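Local coordinates for CELL division inhibitor (Pyrococcus furiosus, PDB 1G3Q), which binds ADP and magnesium in a P-loop fold and probably hydrolyses ATP as a MinD-type ATPase linked to cell division, at residues Val25-Arg30 and Glu232-Ala237; Gly39-Ala44 and Gln124-Ser129; Leu50-Pro55 and Val81-Gly86; Ala67-Ala72 and Pro102-Ser107. One frame throughout, in Å; residues are numbered along the deposited sequence.

Overall arrangement
All four contacts belong to one layered alpha/beta chain. Contact 1 ties helix 16-29, which starts in the P-loop, to the C-terminal helix 221-235, and lies on the opposite side of the chain's centre from contact 2, with centres 25 Å apart. Contact 2 is close to the nucleotide: the side chain of Thr42 is about 9 Å from the bound magnesium ion and about 10 Å from ADP. Contact 3 touches all the others: Val81 CG2 packs 4.0 Å from Val25 CA of contact 1, Gly86 O lies 3.5 Å from Ala44 CB of contact 2, and Leu84 CD2 lies 4.1 Å from Val69 CG2 of contact 4. Contacts 2 and 4 meet where Ser129 O approaches Pro102 CG at 3.5 Å.

Contact 1. Residues Val25-Arg30 and Glu232-Ala237; sequences VALGDR and EIEKLA
Leu27 and Glu234 mark the closest backbone approach, their CA atoms 8.4 Å apart, where the C-terminal turns of helices 16-29 and 221-235 lie next to each other and three side chains meet between them. Glu234 carries the contact. Its CG lies 3.7 Å from Leu27 CD2, the two side chains passing in opposite directions, and its carboxylate continues to Arg30. There OE1 alone takes both N-H groups on one edge of the guanidinium, from Arg30 NE and, at 2.6 Å, from Arg30 NH2. Both bonds of this forked salt bridge are bent, with N-H...O angles of 143° and 134°. With the carboxylate plane turned 78° from the guanidinium plane, only OE1 lies at this edge. OE1 stays close to the plane of the guanidinium, and the NH2 group meets it nearly along the C-O axis. A bend in the arginine chain at chi3 swings the NE edge round to the acid. The other oxygen, OE2, forms a salt bridge with Arg32, so two arginines share one carboxylate. With Glu234 cut back to an alanine, Arg30 and Arg32 would probably both lose this carboxylate, and Leu27 CD2 its contact with CG. Leu27 and Arg30 also touch Ala230 one turn earlier on the C-terminal helix. The two helices pack side by side in a helical layer of the alpha-beta-alpha sandwich of this P-loop fold.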
loop_
_atom_site.group_PDB
_atom_site.type_symbol
_atom_site.label_atom_id
_atom_site.label_comp_id
_atom_site.label_asym_id
_atom_site.label_seq_id
_atom_site.Cartn_x
_atom_site.Cartn_y
_atom_site.Cartn_z
ATOM N N VAL A 25 -8.708 -3.601 -4.137
ATOM C CA VAL A 25 -9.902 -3.830 -4.936
ATOM C C VAL A 25 -9.778 -5.100 -5.778
ATOM O O VAL A 25 -10.739 -5.862 -5.898
ATOM C CB VAL A 25 -10.201 -2.617 -5.854
ATOM C CG1 VAL A 25 -11.456 -2.882 -6.678
ATOM C CG2 VAL A 25 -10.404 -1.358 -5.004
ATOM N N ALA A 26 -8.601 -5.326 -6.355
ATOM C CA ALA A 26 -8.376 -6.519 -7.165
ATOM C C ALA A 26 -8.571 -7.774 -6.310
ATOM O O ALA A 26 -9.269 -8.707 -6.711
ATOM C CB ALA A 26 -6.969 -6.498 -7.760
ATOM N N LEU A 27 -7.958 -7.797 -5.129
ATOM C CA LEU A 27 -8.090 -8.944 -4.233
ATOM C C LEU A 27 -9.528 -9.090 -3.741
ATOM O O LEU A 27 -10.052 -10.207 -3.633
ATOM C CB LEU A 27 -7.139 -8.800 -3.039
ATOM C CG LEU A 27 -5.641 -8.988 -3.309
ATOM C CD1 LEU A 27 -4.847 -8.578 -2.077
ATOM C CD2 LEU A 27 -5.357 -10.450 -3.668
ATOM N N GLY A 28 -10.163 -7.964 -3.433
ATOM C CA GLY A 28 -11.534 -8.010 -2.969
ATOM C C GLY A 28 -12.433 -8.589 -4.044
ATOM O O GLY A 28 -13.383 -9.318 -3.758
ATOM N N ASP A 29 -12.121 -8.267 -5.294
ATOM C CA ASP A 29 -12.907 -8.746 -6.420
ATOM C C ASP A 29 -12.716 -10.246 -6.628
ATOM O O ASP A 29 -13.534 -10.894 -7.275
ATOM C CB ASP A 29 -12.525 -7.975 -7.686
ATOM C CG ASP A 29 -13.533 -8.153 -8.805
ATOM O OD1 ASP A 29 -14.751 -8.150 -8.517
ATOM O OD2 ASP A 29 -13.115 -8.281 -9.976
ATOM N N ARG A 30 -11.638 -10.796 -6.076
ATOM C CA ARG A 30 -11.364 -12.224 -6.204
ATOM C C ARG A 30 -12.010 -12.972 -5.043
ATOM O O ARG A 30 -11.862 -14.188 -4.915
ATOM C CB ARG A 30 -9.852 -12.478 -6.225
ATOM C CG ARG A 30 -9.143 -11.860 -7.423
ATOM C CD ARG A 30 -7.634 -11.931 -7.278
ATOM N NE ARG A 30 -7.132 -13.300 -7.331
ATOM C CZ ARG A 30 -7.030 -14.020 -8.444
ATOM N NH1 ARG A 30 -7.393 -13.502 -9.609
ATOM N NH2 ARG A 30 -6.569 -15.261 -8.392
ATOM N N GLU A 232 -0.631 -12.925 -8.475
ATOM C CA GLU A 232 0.695 -13.277 -7.974
ATOM C C GLU A 232 0.777 -13.240 -6.451
ATOM O O GLU A 232 1.343 -14.143 -5.833
ATOM C CB GLU A 232 1.754 -12.337 -8.556
ATOM C CG GLU A 232 2.055 -12.551 -10.028
ATOM C CD GLU A 232 2.498 -13.974 -10.332
ATOM O OE1 GLU A 232 3.321 -14.521 -9.564
ATOM O OE2 GLU A 232 2.027 -14.540 -11.344
ATOM N N ILE A 233 0.225 -12.191 -5.850
ATOM C CA ILE A 233 0.237 -12.048 -4.398
ATOM C C ILE A 233 -0.397 -13.270 -3.738
ATOM O O ILE A 233 0.116 -13.782 -2.740
ATOM C CB ILE A 233 -0.533 -10.777 -3.951
ATOM C CG1 ILE A 233 0.209 -9.524 -4.423
ATOM C CG2 ILE A 233 -0.705 -10.766 -2.440
ATOM C CD1 ILE A 233 1.618 -9.403 -3.887
ATOM N N GLU A 234 -1.508 -13.738 -4.297
ATOM C CA GLU A 234 -2.191 -14.902 -3.748
ATOM C C GLU A 234 -1.333 -16.157 -3.848
ATOM O O GLU A 234 -1.323 -16.984 -2.936
ATOM C CB GLU A 234 -3.516 -15.144 -4.473
ATOM C CG GLU A 234 -4.534 -14.033 -4.313
ATOM C CD GLU A 234 -5.921 -14.470 -4.742
ATOM O OE1 GLU A 234 -6.054 -15.000 -5.864
ATOM O OE2 GLU A 234 -6.877 -14.288 -3.958
ATOM N N LYS A 235 -0.614 -16.295 -4.958
ATOM C CA LYS A 235 0.246 -17.453 -5.181
ATOM C C LYS A 235 1.390 -17.554 -4.175
ATOM O O LYS A 235 1.806 -18.654 -3.802
ATOM C CB LYS A 235 0.832 -17.416 -6.592
ATOM C CG LYS A 235 -0.163 -17.698 -7.701
ATOM C CD LYS A 235 0.534 -17.696 -9.054
ATOM C CE LYS A 235 -0.416 -18.094 -10.173
ATOM N NZ LYS A 235 0.260 -18.075 -11.501
ATOM N N LEU A 236 1.900 -16.405 -3.744
ATOM C CA LEU A 236 3.004 -16.370 -2.795
ATOM C C LEU A 236 2.573 -16.684 -1.370
ATOM O O LEU A 236 3.385 -16.626 -0.445
ATOM C CB LEU A 236 3.686 -15.003 -2.837
ATOM C CG LEU A 236 4.296 -14.620 -4.185
ATOM C CD1 LEU A 236 4.867 -13.216 -4.102
ATOM C CD2 LEU A 236 5.376 -15.623 -4.569
ATOM N N ALA A 237 1.300 -17.019 -1.191
ATOM C CA ALA A 237 0.790 -17.342 0.137
ATOM C C ALA A 237 1.540 -18.546 0.695
ATOM O O ALA A 237 2.202 -19.246 -0.105
ATOM C CB ALA A 237 -0.702 -17.642 0.066
ATOM O OXT ALA A 237 1.450 -18.781 1.921
#

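Contact 2. Residues Gly39-Ala44 and Gln124-Ser129; sequences GDLTMA and QLDAMS
Close to the nucleotide site of this P-loop ATPase, the loop after strand 34-38 meets the first turn of helix 125-131 through Leu41, Thr42 and Asp126. The loop carries Asp40, a magnesium ligand in another structure of this protein, though not bound to the ion here, and makes a type I beta turn from Asp40 to Met43, closed by Met43 N to Asp40 O at 3.1 Å. The turn presents two neighbouring side chains to one carboxylate oxygen. Asp126 OD2 is 3.5 Å from the methyl Thr42 CG2 and 4.0 Å from Leu41 CB, so the acid meets carbon at both points, with no hydrogen bond across. Thr42 has OG1 between its backbone N and carbonyl carbon (chi1 65°), which leaves CG2 as the branch that reaches the carboxylate. Pro98 touches Leu41, Asp126 and Ser129, and Leu101 touches both Leu41 and Ser129, linking loop and helix through shared neighbours. Asp126 OD2 also lies 6.6 Å from Asp40 OD1, with no contact between the two carboxylates. One turn along the helix, Ser129 OG donates to Leu125 O at 2.8 Å from above the carbonyl plane, while Ser129 N bonds to the same oxygen.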
loop_
_atom_site.group_PDB
_atom_site.type_symbol
_atom_site.label_atom_id
_atom_site.label_comp_id
_atom_site.label_asym_id
_atom_site.label_seq_id
_atom_site.Cartn_x
_atom_site.Cartn_y
_atom_site.Cartn_z
ATOM N N GLY A 39 -1.357 3.986 6.652
ATOM C CA GLY A 39 -0.312 4.200 7.634
ATOM C C GLY A 39 0.545 5.418 7.329
ATOM O O GLY A 39 1.579 5.631 7.969
ATOM N N ASP A 40 0.136 6.212 6.343
ATOM C CA ASP A 40 0.885 7.415 5.989
ATOM C C ASP A 40 0.289 8.545 6.818
ATOM O O ASP A 40 -0.483 9.373 6.326
ATOM C CB ASP A 40 0.748 7.725 4.497
ATOM C CG ASP A 40 1.922 8.519 3.969
ATOM O OD1 ASP A 40 2.453 9.345 4.738
ATOM O OD2 ASP A 40 2.311 8.325 2.793
ATOM N N LEU A 41 0.666 8.565 8.089
ATOM C CA LEU A 41 0.158 9.530 9.047
ATOM C C LEU A 41 0.228 11.012 8.679
ATOM O O LEU A 41 -0.697 11.762 8.996
ATOM C CB LEU A 41 0.830 9.295 10.406
ATOM C CG LEU A 41 0.705 7.862 10.957
ATOM C CD1 LEU A 41 1.346 7.780 12.337
ATOM C CD2 LEU A 41 -0.761 7.463 11.036
ATOM N N THR A 42 1.297 11.443 8.016
ATOM C CA THR A 42 1.417 12.860 7.663
ATOM C C THR A 42 0.814 13.214 6.311
ATOM O O THR A 42 0.678 14.396 5.982
ATOM C CB THR A 42 2.888 13.329 7.655
ATOM O OG1 THR A 42 3.599 12.646 6.618
ATOM C CG2 THR A 42 3.555 13.045 8.995
ATOM N N MET A 43 0.451 12.200 5.529
ATOM C CA MET A 43 -0.132 12.422 4.207
ATOM C C MET A 43 -1.228 11.395 3.937
ATOM O O MET A 43 -1.102 10.571 3.040
ATOM C CB MET A 43 0.951 12.301 3.127
ATOM C CG MET A 43 2.113 13.272 3.289
ATOM S SD MET A 43 1.646 15.005 3.041
ATOM C CE MET A 43 1.949 15.168 1.278
ATOM N N ALA A 44 -2.301 11.445 4.719
ATOM C CA ALA A 44 -3.398 10.499 4.557
ATOM C C ALA A 44 -4.128 10.736 3.241
ATOM O O ALA A 44 -4.762 11.771 3.063
ATOM C CB ALA A 44 -4.365 10.625 5.726
ATOM N N GLN A 124 12.426 6.953 8.519
ATOM C CA GLN A 124 12.216 7.726 9.737
ATOM C C GLN A 124 11.148 7.047 10.599
ATOM O O GLN A 124 10.601 6.014 10.208
ATOM C CB GLN A 124 11.830 9.170 9.403
ATOM C CG GLN A 124 12.954 9.948 8.715
ATOM C CD GLN A 124 14.296 9.809 9.434
ATOM O OE1 GLN A 124 14.410 10.099 10.625
ATOM N NE2 GLN A 124 15.314 9.367 8.707
ATOM N N LEU A 125 10.854 7.623 11.761
ATOM C CA LEU A 125 9.898 7.031 12.698
ATOM C C LEU A 125 8.551 6.577 12.140
ATOM O O LEU A 125 8.193 5.404 12.263
ATOM C CB LEU A 125 9.659 7.975 13.883
ATOM C CG LEU A 125 8.795 7.406 15.014
ATOM C CD1 LEU A 125 9.416 6.118 15.550
ATOM C CD2 LEU A 125 8.655 8.440 16.121
ATOM N N ASP A 126 7.792 7.496 11.549
ATOM C CA ASP A 126 6.488 7.137 11.000
ATOM C C ASP A 126 6.604 5.998 9.990
ATOM O O ASP A 126 5.827 5.044 10.031
ATOM C CB ASP A 126 5.829 8.352 10.335
ATOM C CG ASP A 126 5.294 9.351 11.343
ATOM O OD1 ASP A 126 5.548 9.178 12.555
ATOM O OD2 ASP A 126 4.618 10.315 10.922
ATOM N N ALA A 127 7.576 6.100 9.090
ATOM C CA ALA A 127 7.783 5.079 8.067
ATOM C C ALA A 127 8.081 3.717 8.683
ATOM O O ALA A 127 7.477 2.711 8.307
ATOM C CB ALA A 127 8.923 5.490 7.138
ATOM N N MET A 128 9.011 3.686 9.632
ATOM C CA MET A 128 9.384 2.437 10.286
ATOM C C MET A 128 8.230 1.832 11.077
ATOM O O MET A 128 8.005 0.622 11.030
ATOM C CB MET A 128 10.578 2.659 11.217
ATOM C CG MET A 128 11.885 2.973 10.508
ATOM S SD MET A 128 12.438 1.656 9.398
ATOM C CE MET A 128 12.525 0.276 10.514
ATOM N N SER A 129 7.502 2.673 11.805
ATOM C CA SER A 129 6.373 2.210 12.609
ATOM C C SER A 129 5.308 1.537 11.749
ATOM O O SER A 129 4.714 0.537 12.147
ATOM C CB SER A 129 5.743 3.382 13.364
ATOM O OG SER A 129 6.690 4.001 14.213
#

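Contact 3. Residues Leu50-Pro55 and Val81-Gly86; sequences LGVDDP and VYVLPG
Val83 projects from strand 81-84 and offers one methyl to each of two residues in the loop after helix 46-49. Its CG1 lies 3.8 Å from Val52 CG2, and its CG2 lies 4.2 Å from Leu50 CD1. The first torsion divides the work: with CG1 between the backbone N and carbonyl carbon (chi1 61°), CG2 is thrown opposite the N, and the two methyls serve different neighbours. Past the strand's end, Pro85 and Pro55 pack ring against ring, Pro85 CG lying 3.8 Å from Pro55 CB and 3.9 Å from Pro55 CG. In all three pairs the side chains run past each other in opposite directions, and no hydrogen bond crosses between the segments, so dispersion and burial of apolar surface hold them together.

The loop's path is set by a Schellman motif that ends helix 46-49. Gly51, at positive phi, is its C-prime residue; Gly51 N bonds to Leu48 O and Val52 N to Ser47 O. This reversal directs Val52 back to the strand, and Ser47 OG also bonds to Val52 O. Opposite, strand 81-84 is fixed in the central sheet of the P-loop fold, parallel to strand 34-38 and antiparallel to strand 74-75: Tyr82 and Leu84 pair with the former, Val83 with Tyr74 of the latter. The side chains of Pro55, Val83 and Pro85 all touch Tyr74, which joins the proline pair to the valine. At the far end of the row, Leu50 packs on Ala36 of strand 34-38 and on Pro212.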
loop_
_atom_site.group_PDB
_atom_site.type_symbol
_atom_site.label_atom_id
_atom_site.label_comp_id
_atom_site.label_asym_id
_atom_site.label_seq_id
_atom_site.Cartn_x
_atom_site.Cartn_y
_atom_site.Cartn_z
ATOM N N LEU A 50 -10.055 5.641 -2.144
ATOM C CA LEU A 50 -11.014 4.537 -2.135
ATOM C C LEU A 50 -12.458 5.042 -2.078
ATOM O O LEU A 50 -13.397 4.258 -1.940
ATOM C CB LEU A 50 -10.732 3.589 -0.965
ATOM C CG LEU A 50 -9.496 2.700 -1.154
ATOM C CD1 LEU A 50 -9.210 1.917 0.120
ATOM C CD2 LEU A 50 -9.730 1.751 -2.325
ATOM N N GLY A 51 -12.634 6.355 -2.173
ATOM C CA GLY A 51 -13.979 6.914 -2.168
ATOM C C GLY A 51 -14.673 7.100 -0.830
ATOM O O GLY A 51 -15.874 7.356 -0.793
ATOM N N VAL A 52 -13.939 6.957 0.266
ATOM C CA VAL A 52 -14.510 7.147 1.599
ATOM C C VAL A 52 -13.973 8.502 2.049
ATOM O O VAL A 52 -12.881 8.601 2.607
ATOM C CB VAL A 52 -14.045 6.043 2.560
ATOM C CG1 VAL A 52 -14.644 6.264 3.940
ATOM C CG2 VAL A 52 -14.457 4.685 2.013
ATOM N N ASP A 53 -14.754 9.547 1.815
ATOM C CA ASP A 53 -14.292 10.892 2.118
ATOM C C ASP A 53 -14.734 11.545 3.415
ATOM O O ASP A 53 -14.207 12.591 3.777
ATOM C CB ASP A 53 -14.675 11.822 0.963
ATOM C CG ASP A 53 -14.623 11.130 -0.388
ATOM O OD1 ASP A 53 -13.606 10.465 -0.684
ATOM O OD2 ASP A 53 -15.600 11.256 -1.159
ATOM N N ASP A 54 -15.661 10.933 4.135
ATOM C CA ASP A 54 -16.184 11.572 5.334
ATOM C C ASP A 54 -16.026 10.891 6.701
ATOM O O ASP A 54 -16.731 11.245 7.644
ATOM C CB ASP A 54 -17.668 11.849 5.078
ATOM C CG ASP A 54 -18.166 13.057 5.811
ATOM O OD1 ASP A 54 -17.449 14.083 5.817
ATOM O OD2 ASP A 54 -19.278 12.987 6.367
ATOM N N PRO A 55 -15.081 9.947 6.847
ATOM C CA PRO A 55 -14.944 9.288 8.152
ATOM C C PRO A 55 -14.686 10.205 9.349
ATOM O O PRO A 55 -13.764 11.014 9.334
ATOM C CB PRO A 55 -13.797 8.309 7.917
ATOM C CG PRO A 55 -12.917 9.070 6.974
ATOM C CD PRO A 55 -13.922 9.646 5.985
ATOM N N VAL A 81 -13.944 -5.029 0.479
ATOM C CA VAL A 81 -12.881 -4.081 0.788
ATOM C C VAL A 81 -13.290 -3.092 1.873
ATOM O O VAL A 81 -14.294 -2.389 1.754
ATOM C CB VAL A 81 -12.449 -3.296 -0.467
ATOM C CG1 VAL A 81 -11.341 -2.307 -0.112
ATOM C CG2 VAL A 81 -11.964 -4.263 -1.535
ATOM N N TYR A 82 -12.505 -3.050 2.941
ATOM C CA TYR A 82 -12.773 -2.136 4.035
ATOM C C TYR A 82 -11.564 -1.228 4.191
ATOM O O TYR A 82 -10.480 -1.538 3.693
ATOM C CB TYR A 82 -13.040 -2.921 5.319
ATOM C CG TYR A 82 -14.182 -3.895 5.154
ATOM C CD1 TYR A 82 -13.993 -5.113 4.507
ATOM C CD2 TYR A 82 -15.467 -3.568 5.587
ATOM C CE1 TYR A 82 -15.057 -5.987 4.289
ATOM C CE2 TYR A 82 -16.539 -4.430 5.373
ATOM C CZ TYR A 82 -16.325 -5.636 4.722
ATOM O OH TYR A 82 -17.383 -6.481 4.493
ATOM N N VAL A 83 -11.749 -0.101 4.863
ATOM C CA VAL A 83 -10.643 0.824 5.040
ATOM C C VAL A 83 -10.522 1.342 6.468
ATOM O O VAL A 83 -11.519 1.506 7.180
ATOM C CB VAL A 83 -10.769 2.019 4.049
ATOM C CG1 VAL A 83 -12.064 2.773 4.304
ATOM C CG2 VAL A 83 -9.559 2.960 4.173
ATOM N N LEU A 84 -9.273 1.536 6.883
ATOM C CA LEU A 84 -8.918 2.085 8.192
ATOM C C LEU A 84 -8.261 3.382 7.728
ATOM O O LEU A 84 -7.064 3.422 7.453
ATOM C CB LEU A 84 -7.902 1.174 8.898
ATOM C CG LEU A 84 -7.292 1.657 10.222
ATOM C CD1 LEU A 84 -8.373 2.213 11.114
ATOM C CD2 LEU A 84 -6.567 0.502 10.914
ATOM N N PRO A 85 -9.056 4.455 7.609
ATOM C CA PRO A 85 -8.619 5.777 7.157
ATOM C C PRO A 85 -7.762 6.604 8.098
ATOM O O PRO A 85 -7.761 6.399 9.301
ATOM C CB PRO A 85 -9.938 6.470 6.846
ATOM C CG PRO A 85 -10.800 5.988 7.990
ATOM C CD PRO A 85 -10.461 4.499 8.065
ATOM N N GLY A 86 -7.032 7.549 7.517
ATOM C CA GLY A 86 -6.199 8.435 8.305
ATOM C C GLY A 86 -6.805 9.827 8.260
ATOM O O GLY A 86 -7.492 10.174 7.298
#

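Contact 4. Residues Ala67-Ala72 and Pro102-Ser107; sequences ANVEDA and PEVIKS
A short 3-10 turn at residues 69-71 faces helix 101-106 and brings Val69 up to it, Val69 CA lying 7.0 Å from Val104 CA. The 3-10 turn is closed by Asp71 N to Asn68 O at 2.9 Å and Ala72 N to Val69 O at 3.0 Å, and it holds Val69 out to the helix. The valines meet methyl to methyl: Val69 CG2 lies 3.6 Å from Val104 CG1, which also sits 3.9 Å from Val69 CB. Each contacting methyl is on the branch set opposite its own backbone N (chi1 174° for Val104 CG1), and the two side chains lie alongside, pointing opposite ways. Val69 CG1, the other branch, is turned to Ser107, whose OG stands 4.2 Å away. That hydroxyl is itself tied back, donating to Val104 O at 2.6 Å, tilted 26° from the carbonyl plane. Val62 of helix 59-63 touches both valines, and Leu84 of strand 81-84 and Leu108 add to the cover of Val69. On its other side, the helix rests Ile105 on Ile115 and Ile117 of strand 114-118, the layered helix-on-sheet packing of the alpha/beta P-loop fold.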
loop_
_atom_site.group_PDB
_atom_site.type_symbol
_atom_site.label_atom_id
_atom_site.label_comp_id
_atom_site.label_asym_id
_atom_site.label_seq_id
_atom_site.Cartn_x
_atom_site.Cartn_y
_atom_site.Cartn_z
ATOM N N ALA A 67 -9.889 6.205 20.638
ATOM C CA ALA A 67 -10.900 5.360 20.015
ATOM C C ALA A 67 -10.427 3.925 19.828
ATOM O O ALA A 67 -9.234 3.672 19.686
ATOM C CB ALA A 67 -11.304 5.948 18.660
ATOM N N ASN A 68 -11.374 2.992 19.831
ATOM C CA ASN A 68 -11.060 1.585 19.620
ATOM C C ASN A 68 -10.920 1.401 18.113
ATOM O O ASN A 68 -11.699 1.962 17.343
ATOM C CB ASN A 68 -12.185 0.702 20.165
ATOM C CG ASN A 68 -12.327 0.812 21.670
ATOM O OD1 ASN A 68 -11.341 0.709 22.396
ATOM N ND2 ASN A 68 -13.552 1.018 22.146
ATOM N N VAL A 69 -9.930 0.623 17.687
ATOM C CA VAL A 69 -9.704 0.426 16.261
ATOM C C VAL A 69 -10.952 -0.076 15.528
ATOM O O VAL A 69 -11.127 0.194 14.339
ATOM C CB VAL A 69 -8.522 -0.540 16.011
ATOM C CG1 VAL A 69 -8.904 -1.959 16.405
ATOM C CG2 VAL A 69 -8.089 -0.459 14.551
ATOM N N GLU A 70 -11.825 -0.790 16.238
ATOM C CA GLU A 70 -13.056 -1.303 15.640
ATOM C C GLU A 70 -13.904 -0.158 15.089
ATOM O O GLU A 70 -14.589 -0.313 14.075
ATOM C CB GLU A 70 -13.899 -2.059 16.677
ATOM C CG GLU A 70 -13.405 -3.440 17.078
ATOM C CD GLU A 70 -12.076 -3.420 17.804
ATOM O OE1 GLU A 70 -11.783 -2.429 18.511
ATOM O OE2 GLU A 70 -11.328 -4.415 17.678
ATOM N N ASP A 71 -13.867 0.987 15.765
ATOM C CA ASP A 71 -14.658 2.136 15.344
ATOM C C ASP A 71 -14.036 2.976 14.237
ATOM O O ASP A 71 -14.592 4.006 13.852
ATOM C CB ASP A 71 -14.982 3.026 16.548
ATOM C CG ASP A 71 -15.962 2.369 17.497
ATOM O OD1 ASP A 71 -16.865 1.670 17.000
ATOM O OD2 ASP A 71 -15.843 2.554 18.726
ATOM N N ALA A 72 -12.891 2.539 13.726
ATOM C CA ALA A 72 -12.220 3.257 12.651
ATOM C C ALA A 72 -12.218 2.402 11.388
ATOM O O ALA A 72 -11.512 2.695 10.426
ATOM C CB ALA A 72 -10.795 3.614 13.061
ATOM N N PRO A 102 2.068 -0.969 15.112
ATOM C CA PRO A 102 2.192 -2.431 15.089
ATOM C C PRO A 102 1.159 -3.176 15.934
ATOM O O PRO A 102 0.542 -4.124 15.456
ATOM C CB PRO A 102 3.620 -2.656 15.570
ATOM C CG PRO A 102 4.337 -1.473 14.985
ATOM C CD PRO A 102 3.387 -0.339 15.307
ATOM N N GLU A 103 0.963 -2.753 17.180
ATOM C CA GLU A 103 -0.003 -3.426 18.041
ATOM C C GLU A 103 -1.436 -3.232 17.550
ATOM O O GLU A 103 -2.244 -4.161 17.591
ATOM C CB GLU A 103 0.131 -2.939 19.492
ATOM C CG GLU A 103 -0.160 -1.461 19.720
ATOM C CD GLU A 103 0.240 -0.997 21.118
ATOM O OE1 GLU A 103 1.431 -1.132 21.478
ATOM O OE2 GLU A 103 -0.634 -0.495 21.854
ATOM N N VAL A 104 -1.749 -2.034 17.069
ATOM C CA VAL A 104 -3.094 -1.756 16.576
ATOM C C VAL A 104 -3.436 -2.582 15.341
ATOM O O VAL A 104 -4.471 -3.241 15.292
ATOM C CB VAL A 104 -3.269 -0.265 16.222
ATOM C CG1 VAL A 104 -4.631 -0.046 15.571
ATOM C CG2 VAL A 104 -3.150 0.582 17.477
ATOM N N ILE A 105 -2.565 -2.546 14.342
ATOM C CA ILE A 105 -2.808 -3.283 13.110
ATOM C C ILE A 105 -2.864 -4.793 13.323
ATOM O O ILE A 105 -3.815 -5.453 12.905
ATOM C CB ILE A 105 -1.734 -2.945 12.059
ATOM C CG1 ILE A 105 -1.855 -1.468 11.676
ATOM C CG2 ILE A 105 -1.889 -3.845 10.833
ATOM C CD1 ILE A 105 -0.802 -0.978 10.698
ATOM N N LYS A 106 -1.856 -5.339 13.990
ATOM C CA LYS A 106 -1.806 -6.772 14.225
ATOM C C LYS A 106 -3.006 -7.327 14.991
ATOM O O LYS A 106 -3.329 -8.505 14.865
ATOM C CB LYS A 106 -0.491 -7.128 14.925
ATOM C CG LYS A 106 0.723 -6.778 14.065
ATOM C CD LYS A 106 2.038 -7.241 14.679
ATOM C CE LYS A 106 3.190 -6.991 13.715
ATOM N NZ LYS A 106 4.471 -7.584 14.184
ATOM N N SER A 107 -3.680 -6.482 15.764
ATOM C CA SER A 107 -4.847 -6.925 16.521
ATOM C C SER A 107 -6.039 -7.208 15.602
ATOM O O SER A 107 -7.045 -7.765 16.035
ATOM C CB SER A 107 -5.257 -5.864 17.544
ATOM O OG SER A 107 -5.832 -4.735 16.901
#